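Local coordinates for protein cellulase (Bacillus sp. BG-CS10, PDB 5E09) that probably hydrolyses internal beta-1,4-glucosidic bonds of cellulose, joining a family 5 glycoside hydrolase barrel to a family 46 carbohydrate-binding module, at residues 121-132 / 170-181. Sequence-based numbering, arbitrary orientation.
Sequences MAKYTALWEQLS and LNTAFYHIVRES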
loop_
_atom_site.group_PDB
_atom_site.type_symbol
_atom_site.label_atom_id
_atom_site.label_comp_id
_atom_site.label_asym_id
_atom_site.label_seq_id
_atom_site.Cartn_x
_atom_site.Cartn_y
_atom_site.Cartn_z
HETATM N N MSE A 121 2.763 -31.495 -2.051
HETATM C CA MSE A 121 1.769 -31.946 -1.084
HETATM C C MSE A 121 2.421 -32.478 0.186
HETATM O O MSE A 121 1.930 -32.240 1.289
HETATM C CB MSE A 121 0.876 -33.019 -1.690
HETATM C CG MSE A 121 0.012 -32.511 -2.816
HETATM SE SE MSE A 121 -1.191 -31.074 -2.247
HETATM C CE MSE A 121 -2.323 -32.126 -1.057
ATOM N N ALA A 122 3.529 -33.196 0.029
ATOM C CA ALA A 122 4.233 -33.744 1.186
ATOM C C ALA A 122 4.759 -32.642 2.117
ATOM O O ALA A 122 4.539 -32.692 3.332
ATOM C CB ALA A 122 5.374 -34.643 0.733
ATOM N N LYS A 123 5.448 -31.655 1.546
ATOM C CA LYS A 123 6.017 -30.551 2.322
ATOM C C LYS A 123 4.930 -29.708 2.973
ATOM O O LYS A 123 5.041 -29.323 4.129
ATOM C CB LYS A 123 6.882 -29.645 1.444
ATOM C CG LYS A 123 8.088 -30.307 0.834
ATOM C CD LYS A 123 8.954 -29.298 0.093
ATOM C CE LYS A 123 9.521 -28.254 1.039
ATOM N NZ LYS A 123 10.476 -27.338 0.346
ATOM N N TYR A 124 3.899 -29.404 2.194
ATOM C CA TYR A 124 2.757 -28.623 2.647
ATOM C C TYR A 124 2.091 -29.304 3.843
ATOM O O TYR A 124 1.783 -28.667 4.870
ATOM C CB TYR A 124 1.779 -28.454 1.485
ATOM C CG TYR A 124 0.598 -27.547 1.739
ATOM C CD1 TYR A 124 0.738 -26.166 1.725
ATOM C CD2 TYR A 124 -0.672 -28.075 1.944
ATOM C CE1 TYR A 124 -0.353 -25.335 1.934
ATOM C CE2 TYR A 124 -1.757 -27.261 2.156
ATOM C CZ TYR A 124 -1.596 -25.893 2.150
ATOM O OH TYR A 124 -2.690 -25.083 2.359
ATOM N N THR A 125 1.907 -30.612 3.708
ATOM C CA THR A 125 1.333 -31.429 4.769
ATOM C C THR A 125 2.199 -31.441 6.025
ATOM O O THR A 125 1.684 -31.259 7.129
ATOM C CB THR A 125 1.124 -32.866 4.300
ATOM O OG1 THR A 125 0.232 -32.862 3.182
ATOM C CG2 THR A 125 0.535 -33.706 5.415
ATOM N N ALA A 126 3.504 -31.654 5.854
ATOM C CA ALA A 126 4.436 -31.639 6.981
ATOM C C ALA A 126 4.414 -30.295 7.714
ATOM O O ALA A 126 4.414 -30.239 8.955
ATOM C CB ALA A 126 5.849 -31.956 6.502
ATOM N N LEU A 127 4.390 -29.216 6.937
ATOM C CA LEU A 127 4.319 -27.869 7.488
ATOM C C LEU A 127 3.077 -27.668 8.330
ATOM O O LEU A 127 3.171 -27.299 9.503
ATOM C CB LEU A 127 4.341 -26.814 6.379
ATOM C CG LEU A 127 5.710 -26.289 5.966
ATOM C CD1 LEU A 127 5.568 -25.134 4.983
ATOM C CD2 LEU A 127 6.489 -25.862 7.200
ATOM N N TRP A 128 1.906 -27.897 7.743
ATOM C CA TRP A 128 0.690 -27.620 8.502
ATOM C C TRP A 128 0.451 -28.640 9.616
ATOM O O TRP A 128 -0.297 -28.363 10.552
ATOM C CB TRP A 128 -0.522 -27.516 7.574
ATOM C CG TRP A 128 -0.625 -26.142 6.985
ATOM C CD1 TRP A 128 -0.533 -25.794 5.664
ATOM C CD2 TRP A 128 -0.784 -24.911 7.719
ATOM N NE1 TRP A 128 -0.649 -24.429 5.530
ATOM C CE2 TRP A 128 -0.801 -23.875 6.756
ATOM C CE3 TRP A 128 -0.925 -24.605 9.070
ATOM C CZ2 TRP A 128 -0.957 -22.534 7.141
ATOM C CZ3 TRP A 128 -1.079 -23.272 9.437
ATOM C CH2 TRP A 128 -1.095 -22.254 8.472
ATOM N N GLU A 129 1.107 -29.795 9.543
ATOM C CA GLU A 129 1.080 -30.734 10.661
ATOM C C GLU A 129 1.887 -30.182 11.836
ATOM O O GLU A 129 1.391 -30.135 12.967
ATOM C CB GLU A 129 1.613 -32.101 10.244
ATOM C CG GLU A 129 0.581 -32.991 9.569
ATOM C CD GLU A 129 1.188 -34.247 8.960
ATOM O OE1 GLU A 129 2.431 -34.376 8.970
ATOM O OE2 GLU A 129 0.416 -35.103 8.470
ATOM N N GLN A 130 3.121 -29.749 11.572
ATOM C CA GLN A 130 3.942 -29.174 12.642
ATOM C C GLN A 130 3.301 -27.912 13.240
ATOM O O GLN A 130 3.309 -27.724 14.461
ATOM C CB GLN A 130 5.347 -28.851 12.140
ATOM C CG GLN A 130 6.156 -30.059 11.741
ATOM C CD GLN A 130 7.482 -29.682 11.115
ATOM O OE1 GLN A 130 8.420 -29.303 11.811
ATOM N NE2 GLN A 130 7.566 -29.784 9.796
ATOM N N LEU A 131 2.737 -27.063 12.384
ATOM C CA LEU A 131 2.072 -25.845 12.850
ATOM C C LEU A 131 0.815 -26.172 13.652
ATOM O O LEU A 131 0.562 -25.553 14.686
ATOM C CB LEU A 131 1.718 -24.925 11.676
ATOM C CG LEU A 131 2.900 -24.385 10.865
ATOM C CD1 LEU A 131 2.433 -23.582 9.673
ATOM C CD2 LEU A 131 3.793 -23.545 11.733
ATOM N N SER A 132 0.026 -27.134 13.171
ATOM C CA SER A 132 -1.167 -27.585 13.893
ATOM C C SER A 132 -0.809 -28.084 15.279
ATOM O O SER A 132 -1.472 -27.751 16.257
ATOM C CB SER A 132 -1.893 -28.695 13.131
ATOM O OG SER A 132 -2.659 -28.164 12.067
ATOM N N LEU A 170 -5.127 -27.703 -1.991
ATOM C CA LEU A 170 -4.321 -27.143 -0.910
ATOM C C LEU A 170 -5.205 -26.717 0.261
ATOM O O LEU A 170 -4.925 -27.045 1.417
ATOM C CB LEU A 170 -3.503 -25.951 -1.407
ATOM C CG LEU A 170 -2.316 -26.278 -2.311
ATOM C CD1 LEU A 170 -1.649 -24.991 -2.733
ATOM C CD2 LEU A 170 -1.325 -27.191 -1.602
ATOM N N ASN A 171 -6.273 -25.989 -0.054
ATOM C CA ASN A 171 -7.186 -25.484 0.962
ATOM C C ASN A 171 -7.855 -26.630 1.723
ATOM O O ASN A 171 -7.949 -26.596 2.952
ATOM C CB ASN A 171 -8.238 -24.566 0.326
ATOM C CG ASN A 171 -7.689 -23.175 0.017
ATOM O OD1 ASN A 171 -6.722 -22.732 0.633
ATOM N ND2 ASN A 171 -8.310 -22.482 -0.935
ATOM N N THR A 172 -8.283 -27.653 0.986
ATOM C CA THR A 172 -8.951 -28.820 1.563
ATOM C C THR A 172 -8.004 -29.634 2.441
ATOM O O THR A 172 -8.353 -30.019 3.569
ATOM C CB THR A 172 -9.534 -29.723 0.457
ATOM O OG1 THR A 172 -10.497 -28.974 -0.293
ATOM C CG2 THR A 172 -10.216 -30.935 1.050
ATOM N N ALA A 173 -6.801 -29.883 1.931
ATOM C CA ALA A 173 -5.787 -30.603 2.703
ATOM C C ALA A 173 -5.458 -29.871 4.010
ATOM O O ALA A 173 -5.408 -30.473 5.087
ATOM C CB ALA A 173 -4.523 -30.801 1.867
ATOM N N PHE A 174 -5.223 -28.568 3.892
ATOM C CA PHE A 174 -4.991 -27.686 5.031
ATOM C C PHE A 174 -6.112 -27.824 6.074
ATOM O O PHE A 174 -5.860 -28.126 7.257
ATOM C CB PHE A 174 -4.867 -26.247 4.511
ATOM C CG PHE A 174 -5.025 -25.185 5.555
ATOM C CD1 PHE A 174 -4.059 -24.995 6.530
ATOM C CD2 PHE A 174 -6.119 -24.337 5.525
ATOM C CE1 PHE A 174 -4.195 -23.995 7.484
ATOM C CE2 PHE A 174 -6.268 -23.329 6.471
ATOM C CZ PHE A 174 -5.302 -23.159 7.457
ATOM N N TYR A 175 -7.346 -27.636 5.609
ATOM C CA TYR A 175 -8.530 -27.775 6.446
ATOM C C TYR A 175 -8.510 -29.077 7.236
ATOM O O TYR A 175 -8.637 -29.071 8.462
ATOM C CB TYR A 175 -9.804 -27.711 5.600
ATOM C CG TYR A 175 -11.066 -27.928 6.409
ATOM C CD1 TYR A 175 -11.720 -26.857 7.000
ATOM C CD2 TYR A 175 -11.599 -29.203 6.588
ATOM C CE1 TYR A 175 -12.866 -27.045 7.746
ATOM C CE2 TYR A 175 -12.744 -29.399 7.338
ATOM C CZ TYR A 175 -13.374 -28.315 7.912
ATOM O OH TYR A 175 -14.517 -28.494 8.658
ATOM N N HIS A 176 -8.341 -30.191 6.536
ATOM C CA HIS A 176 -8.441 -31.485 7.197
ATOM C C HIS A 176 -7.281 -31.746 8.147
ATOM O O HIS A 176 -7.481 -32.350 9.189
ATOM C CB HIS A 176 -8.567 -32.602 6.161
ATOM C CG HIS A 176 -9.924 -32.669 5.531
ATOM N ND1 HIS A 176 -10.118 -32.637 4.168
ATOM C CD2 HIS A 176 -11.158 -32.737 6.087
ATOM C CE1 HIS A 176 -11.414 -32.690 3.909
ATOM N NE2 HIS A 176 -12.065 -32.751 5.055
ATOM N N ILE A 177 -6.080 -31.280 7.815
ATOM C CA ILE A 177 -4.962 -31.400 8.752
ATOM C C ILE A 177 -5.271 -30.676 10.072
ATOM O O ILE A 177 -5.171 -31.257 11.168
ATOM C CB ILE A 177 -3.662 -30.841 8.153
ATOM C CG1 ILE A 177 -3.145 -31.764 7.045
ATOM C CG2 ILE A 177 -2.597 -30.665 9.241
ATOM C CD1 ILE A 177 -2.164 -31.093 6.102
ATOM N N VAL A 178 -5.671 -29.412 9.964
ATOM C CA VAL A 178 -5.970 -28.628 11.156
ATOM C C VAL A 178 -7.137 -29.216 11.969
ATOM O O VAL A 178 -7.032 -29.374 13.185
ATOM C CB VAL A 178 -6.296 -27.166 10.797
ATOM C CG1 VAL A 178 -6.709 -26.399 12.042
ATOM C CG2 VAL A 178 -5.106 -26.505 10.123
ATOM N N ARG A 179 -8.238 -29.544 11.295
ATOM C CA ARG A 179 -9.422 -30.074 11.966
ATOM C C ARG A 179 -9.188 -31.466 12.570
ATOM O O ARG A 179 -9.783 -31.814 13.590
ATOM C CB ARG A 179 -10.606 -30.113 10.996
ATOM C CG ARG A 179 -11.118 -28.736 10.583
ATOM C CD ARG A 179 -11.967 -28.112 11.685
ATOM N NE ARG A 179 -12.473 -26.786 11.331
ATOM C CZ ARG A 179 -11.927 -25.644 11.744
ATOM N NH1 ARG A 179 -10.858 -25.662 12.532
ATOM N NH2 ARG A 179 -12.454 -24.483 11.378
ATOM N N GLU A 180 -8.319 -32.260 11.957
ATOM C CA GLU A 180 -7.984 -33.566 12.520
ATOM C C GLU A 180 -7.010 -33.442 13.685
ATOM O O GLU A 180 -6.921 -34.342 14.518
ATOM C CB GLU A 180 -7.408 -34.492 11.447
ATOM C CG GLU A 180 -8.465 -35.006 10.480
ATOM C CD GLU A 180 -7.878 -35.624 9.228
ATOM O OE1 GLU A 180 -6.633 -35.746 9.140
ATOM O OE2 GLU A 180 -8.670 -35.976 8.326
ATOM N N SER A 181 -6.284 -32.328 13.747
ATOM C CA SER A 181 -5.349 -32.102 14.853
ATOM C C SER A 181 -6.015 -32.094 16.240
ATOM O O SER A 181 -5.378 -32.417 17.242
ATOM C CB SER A 181 -4.599 -30.787 14.644
ATOM O OG SER A 181 -3.606 -30.619 15.638
#
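Phe-174 turns its ring edge to the face of Trp-128 in a T-shaped aromatic pair, the planes at 60° and the Phe-174 centroid 4.5 Å from that of the six-membered ring of Trp-128. CE1 of Phe-174 stands over the middle of the indole, and Leu-131 of the same helix lies against the opposite face. The indole is further fixed by NE1, which bonds to the carbonyl of Ser-146. With an alanine in place of Trp-128, the edge of Phe-174 would probably face a gap and the Ser-146 carbonyl would lose this donor. A CH-pi contact follows one turn earlier, where CD2 of Leu-170 sits 3.7 Å from the centroid of the Tyr-124 ring, almost along its normal; CD1 of Trp-128 touches the other face, towards the rim.

CG of Tyr-124 is anti to the backbone N (chi1 -174°), which carries the phenol across to helix 161-181. There its OH donates to the carbonyl O of Leu-170 at 3.1 Å, from above the carbonyl plane, while Phe-174 N approaches the same oxygen from the opposite face. Near the C-terminal end, Ser-132 OG bonds back to the Trp-128 carbonyl, and Ser-181 OG, close to Ser-132 CB, is hydrogen-bonded to Asn-185.

Helices 117-134 and 161-181 are successive outer helices of the eight-stranded (beta/alpha)8 barrel, flanking strand 142-145 in the chain; the segments run roughly parallel, crossing at -31° with axes 9.2 Å apart. Phe-174 and Val-178 also pack on Phe-144 of that strand.

Ile-177 is a knob in a hole formed by Thr-125, Trp-128, Glu-129 and Ser-132, its CD1 3.8 Å from CG2 of Thr-125. Selenomethionine Met-121, bent at both chi2 and chi3, brings CE to CB of Ala-173. CG2 of Val-178 lies 3.5 Å from Ser-132 OG.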